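PDB 5KDI: pleckstrin homology domain-containing family A member 8 from Homo sapiens, which probably transfers simple glycosphingolipids such as glucosylceramide between membranes, holding one lipid molecule at a time in a GLTP-fold pocket. Local coordinates for residues Leu97-Leu100 with Lys101-Leu104; Glu118-Ile121 with Gln122-Leu125; Ala152-Tyr155 with Glu156-Val159. The protein carries 2 engineered substitutions. All coordinates share one frame; numbering follows the deposited sequence. Where two conformers were deposited one is given.

Contact 1 (Leu97-Leu100 with Lys101-Leu104); sequences LLWL and KRGL. With 6S8 ((~{Z})-~{N}-[(~{E},2~{S},3~{R})-1-[(2~{R},3~{R},4~{S},5~{R},6~{R})-6-(hydroxymethyl)-3,4,5-tris(oxidanyl)oxan-2-yl]oxy-3-oxidanyl-octadec-4-en-2-yl]octadec-9-enamide), chain C.
Trp99 and Arg102 meet one turn apart on helix 93-115. The guanidinium of Arg102 stands on the indole face, with the two planes 83° apart. It therefore presents an edge to the ring, not a flat stack. Arg102 NH1 does the closest touching, 3.2 Å from Trp99 CZ2, near the rim of the ring. Arg102 CZ lies 4.6 Å from the centroid of the six-membered ring of Trp99, almost on the ring normal, which makes a cation-pi contact. Arg102 CD adds a CH-pi contact over the same face. Arg102 CG is anti to the carbonyl carbon (chi1 -71°), and the chain runs straight on to NE, which carries the group back over the preceding turn.

Leu98 flanks the guanidinium. Leu98 CG lies over one guanidinium face, 3.8 Å from Arg102 CZ. Leu98 CD1 also touches Lys101 NZ at 3.6 Å. That ammonium has its main partner in Glu206, by a salt bridge, and Lys101 also makes a cation-pi contact with Tyr200. Arg102 NH2 makes a weak hydrogen bond to Ser207 O. Helical backbone bonds join the two turns, among them Arg102 N to Leu98 O.

The opposite face of Trp99 belongs to the lipid 6S8. Its sugar carbon C1A lies 3.8 Å above the ring plane, and Trp99 CZ3 is 3.3 Å from the amide oxygen OAA. The indole thus lies between a cation and the sugar and amide of the lipid. Asn56, Asp52, Lys59 and His137 bind the lipid by hydrogen bonds. A tryptophan platform under the sugar is characteristic of the glycolipid headgroup site of the GLTP fold.

Contact 2 (Glu118-Ile121 with Gln122-Leu125); sequences EKDI and QTAL
The backbone turns from an irregular loop into helix 121-131 here, and Ala124 N to Asp120 O and Leu125 N to Ile121 O are the first i to i+4 bonds across the join. Asp120 stands just before the helix. Asp120 OD1 accepts from Thr123 N at 3.0 Å, and the N-H comes from above the carboxylate plane, 48° out of it. Asp120 CG is anti to the backbone N (chi1 -171°), which places OD1 within bonding distance of Thr123 N. This is a classic aspartate N-cap. The negative group probably also interacts favourably with the positive end of the helix dipole. The Asp120 and Thr123 side chains cross at about a right angle. Thr123 OG1 comes within 3.3 Å of Asp120 CG, a close contact whose angle is too poor for a hydrogen bond to OD1.

Glu118 reaches back to the backbone of the cap residue. Its chain bends at chi2, and Glu118 OE2 uses its anti lone pair to accept from Asp120 N at 2.9 Å. The same side chain packs against the helix, where Glu118 CG lies 3.9 Å from Ala124 CB. Asp120 OD2 takes a bond from a water, which gives a second, weak one to Gln122 OE1. The main polar partner of Gln122 is Leu149 O, to which NE2 donates.

On the apolar side of the turn, Ile121 CG2 meets Leu125 CD1 at 3.8 Å. Leu125 continues inward to Phe106, Phe110 and the bound lipid.

Contact 3 (Ala152-Tyr155 with Glu156-Val159); sequences APSY and EDFV
This is a local capping contact at the start of the short helix 155-160, where the loop after helix 139-150 turns into it. Ser154 is the N-cap residue. Ser154 OG accepts from Asp157 N at 3.2 Å, with an N-H...O angle of 158°. The hydroxyl can reach there because OG sits between the backbone N and the carbonyl carbon (chi1 58°). Phe158 N to Ser154 O and Val159 N to Tyr155 O carry the helical bonding on.

A water joins the cap residue to the third residue of the helix. The water accepts from Ser154 N and donates to Asp157 OD2 at 2.7 Å. In a capping box the side chain of the third helical residue would bind the N-cap amide directly. Here the water carries that link.

Pro153, just before the cap, meets Phe158, the fourth residue of the helix. Pro153 CG lies 4.0 Å from Phe158 CB, the pairing known as a hydrophobic staple. Phe158 then leads inward to Phe110 and Leu41, and Pro153 touches the bound lipid.

Tyr155 CG is anti to the backbone N (chi1 -177°), which lays the ring alongside Val159 one turn on. Val159 CG1 lies over one face of the ring, displaced toward the rim on the hydroxyl side. Val159 CG1 is 3.6 Å from Tyr155 CZ and makes a CH-pi contact with the ring. Lys119 adds a cation-pi contact to the same ring. The first turn thus combines polar capping on its exposed side with apolar pairs, which probably both help to fix where the helix starts.

Contacts 2 and 3 are neighbours, with centres about 9 Å apart, and they touch. Lys119 O lies 3.3 Å from Tyr155 CB, and Ile121 CD1 lies 3.8 Å from Phe158 CD2. Two helix starts, both with N-caps, therefore pack side by side. Contact 1 lies apart from them, about 22 Å from contact 2 and 24 Å from contact 3 between centres. The lipid spans this gap. Trp99 of contact 1 packs against its sugar and amide. The side chains of Leu125 in contact 2 and Pro153 in contact 3 both touch the same lipid. Helix 93-115 also connects the sites, since its Phe110 meets Leu125 and Phe158.

Contact 1 (Leu97-Leu100 with Lys101-Leu104)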
loop_
_atom_site.group_PDB
_atom_site.type_symbol
_atom_site.label_atom_id
_atom_site.label_comp_id
_atom_site.label_asym_id
_atom_site.label_seq_id
_atom_site.Cartn_x
_atom_site.Cartn_y
_atom_site.Cartn_z
ATOM N N LEU A 97 -5.042 7.954 -6.015
ATOM C CA LEU A 97 -5.346 7.385 -4.718
ATOM C C LEU A 97 -6.243 6.117 -4.846
ATOM O O LEU A 97 -6.201 5.204 -4.005
ATOM C CB LEU A 97 -5.955 8.469 -3.855
ATOM C CG LEU A 97 -6.307 8.086 -2.418
ATOM C CD1 LEU A 97 -5.053 7.536 -1.662
ATOM C CD2 LEU A 97 -6.962 9.311 -1.740
ATOM N N LEU A 98 -7.110 6.093 -5.881
ATOM C CA LEU A 98 -7.874 4.898 -6.197
ATOM C C LEU A 98 -6.958 3.694 -6.336
ATOM O O LEU A 98 -7.179 2.610 -5.753
ATOM C CB LEU A 98 -8.705 5.078 -7.429
ATOM C CG LEU A 98 -9.579 3.910 -7.907
ATOM C CD1 LEU A 98 -10.642 3.561 -6.870
ATOM C CD2 LEU A 98 -10.085 4.203 -9.319
ATOM N N TRP A 99 -5.935 3.880 -7.159
ATOM C CA TRP A 99 -4.995 2.783 -7.413
ATOM C C TRP A 99 -4.055 2.515 -6.224
ATOM O O TRP A 99 -3.685 1.337 -5.974
ATOM C CB TRP A 99 -4.235 3.012 -8.703
ATOM C CG TRP A 99 -5.104 2.785 -9.877
ATOM C CD1 TRP A 99 -5.807 3.749 -10.645
ATOM C CD2 TRP A 99 -5.532 1.500 -10.401
ATOM N NE1 TRP A 99 -6.537 3.141 -11.614
ATOM C CE2 TRP A 99 -6.413 1.789 -11.529
ATOM C CE3 TRP A 99 -5.242 0.170 -10.078
ATOM C CZ2 TRP A 99 -6.961 0.764 -12.297
ATOM C CZ3 TRP A 99 -5.792 -0.827 -10.863
ATOM C CH2 TRP A 99 -6.617 -0.536 -11.945
ATOM N N LEU A 100 -3.698 3.546 -5.452
ATOM C CA LEU A 100 -2.966 3.312 -4.203
ATOM C C LEU A 100 -3.769 2.465 -3.228
ATOM O O LEU A 100 -3.226 1.493 -2.647
ATOM C CB LEU A 100 -2.463 4.576 -3.532
ATOM C CG LEU A 100 -1.312 5.318 -4.126
ATOM C CD1 LEU A 100 -1.151 6.655 -3.395
ATOM C CD2 LEU A 100 -0.073 4.441 -3.964
ATOM N N LYS A 101 -5.056 2.793 -3.042
ATOM C CA LYS A 101 -5.819 2.027 -2.091
ATOM C C LYS A 101 -6.028 0.587 -2.540
ATOM O O LYS A 101 -6.002 -0.322 -1.729
ATOM C CB LYS A 101 -7.108 2.756 -1.679
ATOM C CG LYS A 101 -8.311 2.620 -2.578
ATOM C CD LYS A 101 -9.560 3.203 -1.922
ATOM C CE LYS A 101 -10.845 2.720 -2.587
ATOM N NZ LYS A 101 -11.344 3.874 -3.356
ATOM N N ARG A 102 -6.139 0.389 -3.862
ATOM C CA ARG A 102 -6.275 -0.947 -4.389
ATOM C C ARG A 102 -4.982 -1.743 -4.112
ATOM O O ARG A 102 -5.026 -2.908 -3.723
ATOM C CB ARG A 102 -6.627 -0.927 -5.885
ATOM C CG ARG A 102 -8.047 -0.448 -6.147
ATOM C CD ARG A 102 -8.265 -0.228 -7.649
ATOM N NE ARG A 102 -9.649 0.159 -7.903
ATOM C CZ ARG A 102 -10.155 0.339 -9.121
ATOM N NH1 ARG A 102 -9.315 0.282 -10.144
ATOM N NH2 ARG A 102 -11.456 0.620 -9.290
ATOM N N GLY A 103 -3.864 -1.092 -4.329
ATOM C CA GLY A 103 -2.632 -1.744 -4.073
ATOM C C GLY A 103 -2.388 -2.052 -2.584
ATOM O O GLY A 103 -1.905 -3.128 -2.219
ATOM N N LEU A 104 -2.811 -1.124 -1.730
ATOM C CA LEU A 104 -2.675 -1.352 -0.276
ATOM C C LEU A 104 -3.599 -2.491 0.185
ATOM O O LEU A 104 -3.230 -3.238 1.118
ATOM C CB LEU A 104 -2.949 -0.072 0.483
ATOM C CG LEU A 104 -1.922 1.075 0.352
ATOM C CD1 LEU A 104 -2.429 2.276 1.126
ATOM C CD2 LEU A 104 -0.576 0.653 0.867
HETATM C C1 6S8 C . -2.886 0.189 -13.151
HETATM C C2 6S8 C . -2.197 -1.032 -12.584
HETATM N N2 6S8 C . -1.847 -0.768 -11.196
HETATM C C3 6S8 C . -0.913 -1.335 -13.408
HETATM O O3 6S8 C . -1.329 -1.509 -14.779
HETATM C C4 6S8 C . -0.252 -2.557 -12.885
HETATM C C5 6S8 C . 0.993 -2.512 -12.407
HETATM C C6 6S8 C . 1.776 -3.678 -11.868
HETATM C C7 6S8 C . 1.080 -5.011 -11.759
HETATM C C8 6S8 C . 2.215 -5.996 -11.713
HETATM C C9 6S8 C . 1.752 -7.165 -10.924
HETATM C C10 6S8 C . 1.832 -6.826 -9.459
HETATM C C11 6S8 C . 2.853 -7.732 -8.746
HETATM C C12 6S8 C . 2.473 -7.832 -7.279
HETATM C C13 6S8 C . 3.586 -7.542 -6.282
HETATM C C14 6S8 C . 4.599 -8.657 -6.081
HETATM C C15 6S8 C . 5.115 -8.696 -4.635
HETATM C C16 6S8 C . 6.615 -8.775 -4.414
HETATM C C17 6S8 C . 7.187 -9.914 -3.555
HETATM C C18 6S8 C . 6.827 -9.905 -2.077
HETATM C C1A 6S8 C . -2.762 2.583 -12.943
HETATM O O1A 6S8 C . -2.072 1.359 -13.074
HETATM C C2A 6S8 C . -1.861 3.606 -12.309
HETATM O O2A 6S8 C . -1.507 3.140 -10.992
HETATM C C3A 6S8 C . -2.488 4.999 -12.319
HETATM O O3A 6S8 C . -1.544 5.938 -11.857
HETATM C C4A 6S8 C . -2.959 5.331 -13.722
HETATM O O4A 6S8 C . -1.858 5.648 -14.571
HETATM O O5A 6S8 C . -4.909 3.340 -16.243
HETATM C C5M 6S8 C . -3.829 4.213 -14.263
HETATM C C6A 6S8 C . -4.279 4.504 -15.670
HETATM O O6A 6S8 C . -3.080 2.994 -14.255
HETATM C CAA 6S8 C . -2.230 -1.544 -10.193
HETATM O OAA 6S8 C . -2.992 -2.502 -10.296
HETATM C CAB 6S8 C . -1.701 -1.117 -8.857
HETATM C CAC 6S8 C . -0.361 -1.909 -8.901
HETATM C CAD 6S8 C . -0.235 -2.711 -7.680
HETATM C CAE 6S8 C . 0.982 -2.189 -6.970
HETATM C CAF 6S8 C . 1.095 -3.026 -5.705
HETATM C CAG 6S8 C . 1.318 -2.124 -4.477
HETATM C CAH 6S8 C . 2.306 -2.767 -3.496
HETATM C CAI 6S8 C . 1.623 -3.968 -2.910
HETATM C CAJ 6S8 C . 2.241 -5.124 -2.652
HETATM C CAK 6S8 C . 3.697 -5.389 -2.864
HETATM C CAL 6S8 C . 3.905 -6.558 -1.894
HETATM C CAM 6S8 C . 5.339 -6.763 -1.453
HETATM C CAN 6S8 C . 5.862 -5.529 -0.780
HETATM C CAO 6S8 C . 6.924 -5.909 0.226
HETATM C CAP 6S8 C . 6.370 -6.101 1.610
HETATM C CAQ 6S8 C . 7.145 -5.326 2.627
HETATM C CAR 6S8 C . 6.184 -4.865 3.648
#

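Contact 2 (Glu118-Ile121 with Gln122-Leu125)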
loop_
_atom_site.group_PDB
_atom_site.type_symbol
_atom_site.label_atom_id
_atom_site.label_comp_id
_atom_site.label_asym_id
_atom_site.label_seq_id
_atom_site.Cartn_x
_atom_site.Cartn_y
_atom_site.Cartn_z
ATOM N N GLU A 118 1.386 -18.273 7.077
ATOM C CA GLU A 118 1.703 -18.804 5.735
ATOM C C GLU A 118 3.176 -18.581 5.422
ATOM O O GLU A 118 3.671 -17.438 5.475
ATOM C CB GLU A 118 0.849 -18.183 4.662
ATOM C CG GLU A 118 1.124 -18.707 3.280
ATOM C CD GLU A 118 0.854 -20.207 3.124
ATOM O OE1 GLU A 118 -0.297 -20.610 3.251
ATOM O OE2 GLU A 118 1.789 -20.976 2.816
ATOM N N LYS A 119 3.884 -19.684 5.154
ATOM C CA LYS A 119 5.305 -19.625 4.861
ATOM C C LYS A 119 5.573 -19.778 3.365
ATOM O O LYS A 119 6.682 -19.554 2.936
ATOM C CB LYS A 119 6.051 -20.721 5.618
ATOM C CG LYS A 119 5.853 -20.696 7.126
ATOM C CD LYS A 119 6.630 -19.560 7.743
ATOM C CE LYS A 119 6.301 -19.362 9.226
ATOM N NZ LYS A 119 6.877 -20.452 10.042
ATOM N N ASP A 120 4.582 -20.196 2.575
ATOM C CA ASP A 120 4.759 -20.223 1.145
ATOM C C ASP A 120 4.390 -18.834 0.627
ATOM O O ASP A 120 3.206 -18.480 0.549
ATOM C CB ASP A 120 3.898 -21.325 0.490
ATOM C CG ASP A 120 4.210 -21.528 -0.982
ATOM O OD1 ASP A 120 4.327 -20.579 -1.736
ATOM O OD2 ASP A 120 4.401 -22.654 -1.384
ATOM N N ILE A 121 5.391 -18.054 0.237
ATOM C CA ILE A 121 5.165 -16.655 -0.214
ATOM C C ILE A 121 4.328 -16.591 -1.457
ATOM O O ILE A 121 3.456 -15.720 -1.559
ATOM C CB ILE A 121 6.515 -15.882 -0.388
ATOM C CG1 ILE A 121 7.233 -15.843 0.974
ATOM C CG2 ILE A 121 6.313 -14.477 -0.971
ATOM C CD1 ILE A 121 6.476 -15.047 2.033
ATOM N N GLN A 122 4.551 -17.495 -2.411
ATOM C CA GLN A 122 3.675 -17.580 -3.579
ATOM C C GLN A 122 2.211 -17.824 -3.245
ATOM O O GLN A 122 1.302 -17.151 -3.805
ATOM C CB GLN A 122 4.187 -18.665 -4.564
ATOM C CG GLN A 122 5.447 -18.303 -5.233
ATOM C CD GLN A 122 5.926 -19.427 -6.136
ATOM O OE1 GLN A 122 5.936 -20.624 -5.733
ATOM N NE2 GLN A 122 6.334 -19.100 -7.316
ATOM N N THR A 123 1.975 -18.727 -2.299
ATOM C CA THR A 123 0.590 -19.005 -1.854
ATOM C C THR A 123 -0.053 -17.736 -1.256
ATOM O O THR A 123 -1.192 -17.386 -1.573
ATOM C CB THR A 123 0.515 -20.204 -0.893
ATOM O OG1 THR A 123 1.009 -21.389 -1.564
ATOM C CG2 THR A 123 -0.949 -20.448 -0.383
ATOM N N ALA A 124 0.699 -17.072 -0.368
ATOM C CA ALA A 124 0.249 -15.874 0.281
ATOM C C ALA A 124 -0.119 -14.770 -0.746
ATOM O O ALA A 124 -1.194 -14.124 -0.665
ATOM C CB ALA A 124 1.289 -15.371 1.311
ATOM N N LEU A 125 0.777 -14.530 -1.705
ATOM C CA LEU A 125 0.595 -13.524 -2.753
ATOM C C LEU A 125 -0.572 -13.857 -3.634
ATOM O O LEU A 125 -1.436 -12.999 -3.888
ATOM C CB LEU A 125 1.834 -13.404 -3.597
ATOM C CG LEU A 125 3.064 -12.713 -2.994
ATOM C CD1 LEU A 125 4.309 -13.029 -3.844
ATOM C CD2 LEU A 125 2.832 -11.192 -2.804
HETATM O O HOH W 1 3.619 -22.414 -4.146
#

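Contact 3 (Ala152-Tyr155 with Glu156-Val159)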
loop_
_atom_site.group_PDB
_atom_site.type_symbol
_atom_site.label_atom_id
_atom_site.label_comp_id
_atom_site.label_asym_id
_atom_site.label_seq_id
_atom_site.Cartn_x
_atom_site.Cartn_y
_atom_site.Cartn_z
ATOM N N ALA A 152 8.775 -14.801 -6.842
ATOM C CA ALA A 152 8.571 -14.538 -5.421
ATOM C C ALA A 152 9.743 -15.044 -4.599
ATOM O O ALA A 152 10.302 -16.148 -4.863
ATOM C CB ALA A 152 7.276 -15.156 -4.929
ATOM N N PRO A 153 10.104 -14.291 -3.539
ATOM C CA PRO A 153 11.179 -14.768 -2.692
ATOM C C PRO A 153 10.825 -15.987 -1.816
ATOM O O PRO A 153 9.656 -16.230 -1.570
ATOM C CB PRO A 153 11.450 -13.567 -1.789
ATOM C CG PRO A 153 10.122 -12.881 -1.660
ATOM C CD PRO A 153 9.557 -13.019 -3.073
ATOM N N SER A 154 11.840 -16.778 -1.426
ATOM C CA SER A 154 11.662 -17.720 -0.330
ATOM C C SER A 154 11.193 -16.985 0.917
ATOM O O SER A 154 11.391 -15.783 1.066
ATOM C CB SER A 154 12.944 -18.461 0.020
ATOM O OG SER A 154 14.017 -17.585 0.371
ATOM N N TYR A 155 10.544 -17.709 1.804
ATOM C CA TYR A 155 10.190 -17.152 3.107
ATOM C C TYR A 155 11.434 -16.519 3.804
ATOM O O TYR A 155 11.378 -15.396 4.286
ATOM C CB TYR A 155 9.514 -18.180 4.017
ATOM C CG TYR A 155 9.075 -17.591 5.334
ATOM C CD1 TYR A 155 7.889 -16.916 5.433
ATOM C CD2 TYR A 155 9.891 -17.658 6.480
ATOM C CE1 TYR A 155 7.474 -16.387 6.640
ATOM C CE2 TYR A 155 9.506 -17.079 7.687
ATOM C CZ TYR A 155 8.296 -16.455 7.756
ATOM O OH TYR A 155 7.893 -15.875 8.940
ATOM N N GLU A 156 12.555 -17.242 3.857
ATOM C CA GLU A 156 13.761 -16.717 4.480
ATOM C C GLU A 156 14.281 -15.400 3.862
ATOM O O GLU A 156 14.702 -14.521 4.573
ATOM C CB GLU A 156 14.859 -17.761 4.475
ATOM C CG GLU A 156 16.088 -17.290 5.220
ATOM C CD GLU A 156 17.099 -18.392 5.492
ATOM O OE1 GLU A 156 16.814 -19.588 5.210
ATOM O OE2 GLU A 156 18.190 -18.048 6.005
ATOM N N ASP A 157 14.282 -15.301 2.542
ATOM C CA ASP A 157 14.715 -14.085 1.868
ATOM C C ASP A 157 13.732 -12.976 2.130
ATOM O O ASP A 157 14.146 -11.786 2.241
ATOM C CB ASP A 157 14.903 -14.294 0.338
ATOM C CG ASP A 157 16.201 -15.029 -0.002
ATOM O OD1 ASP A 157 16.995 -15.361 0.921
ATOM O OD2 ASP A 157 16.417 -15.296 -1.204
ATOM N N PHE A 158 12.431 -13.323 2.183
ATOM C CA PHE A 158 11.422 -12.344 2.483
ATOM C C PHE A 158 11.626 -11.734 3.888
ATOM O O PHE A 158 11.757 -10.542 4.039
ATOM C CB PHE A 158 10.026 -12.961 2.379
ATOM C CG PHE A 158 8.934 -12.013 2.740
ATOM C CD1 PHE A 158 8.621 -10.938 1.913
ATOM C CD2 PHE A 158 8.183 -12.217 3.882
ATOM C CE1 PHE A 158 7.605 -10.043 2.238
ATOM C CE2 PHE A 158 7.133 -11.346 4.200
ATOM C CZ PHE A 158 6.869 -10.247 3.405
ATOM N N VAL A 159 11.708 -12.563 4.913
ATOM C CA VAL A 159 11.880 -12.006 6.237
ATOM C C VAL A 159 13.249 -11.316 6.381
ATOM O O VAL A 159 13.373 -10.325 7.140
ATOM C CB VAL A 159 11.627 -13.032 7.341
ATOM C CG1 VAL A 159 10.166 -13.466 7.329
ATOM C CG2 VAL A 159 12.581 -14.218 7.217
HETATM O O HOH W 2 14.374 -16.156 -2.689
#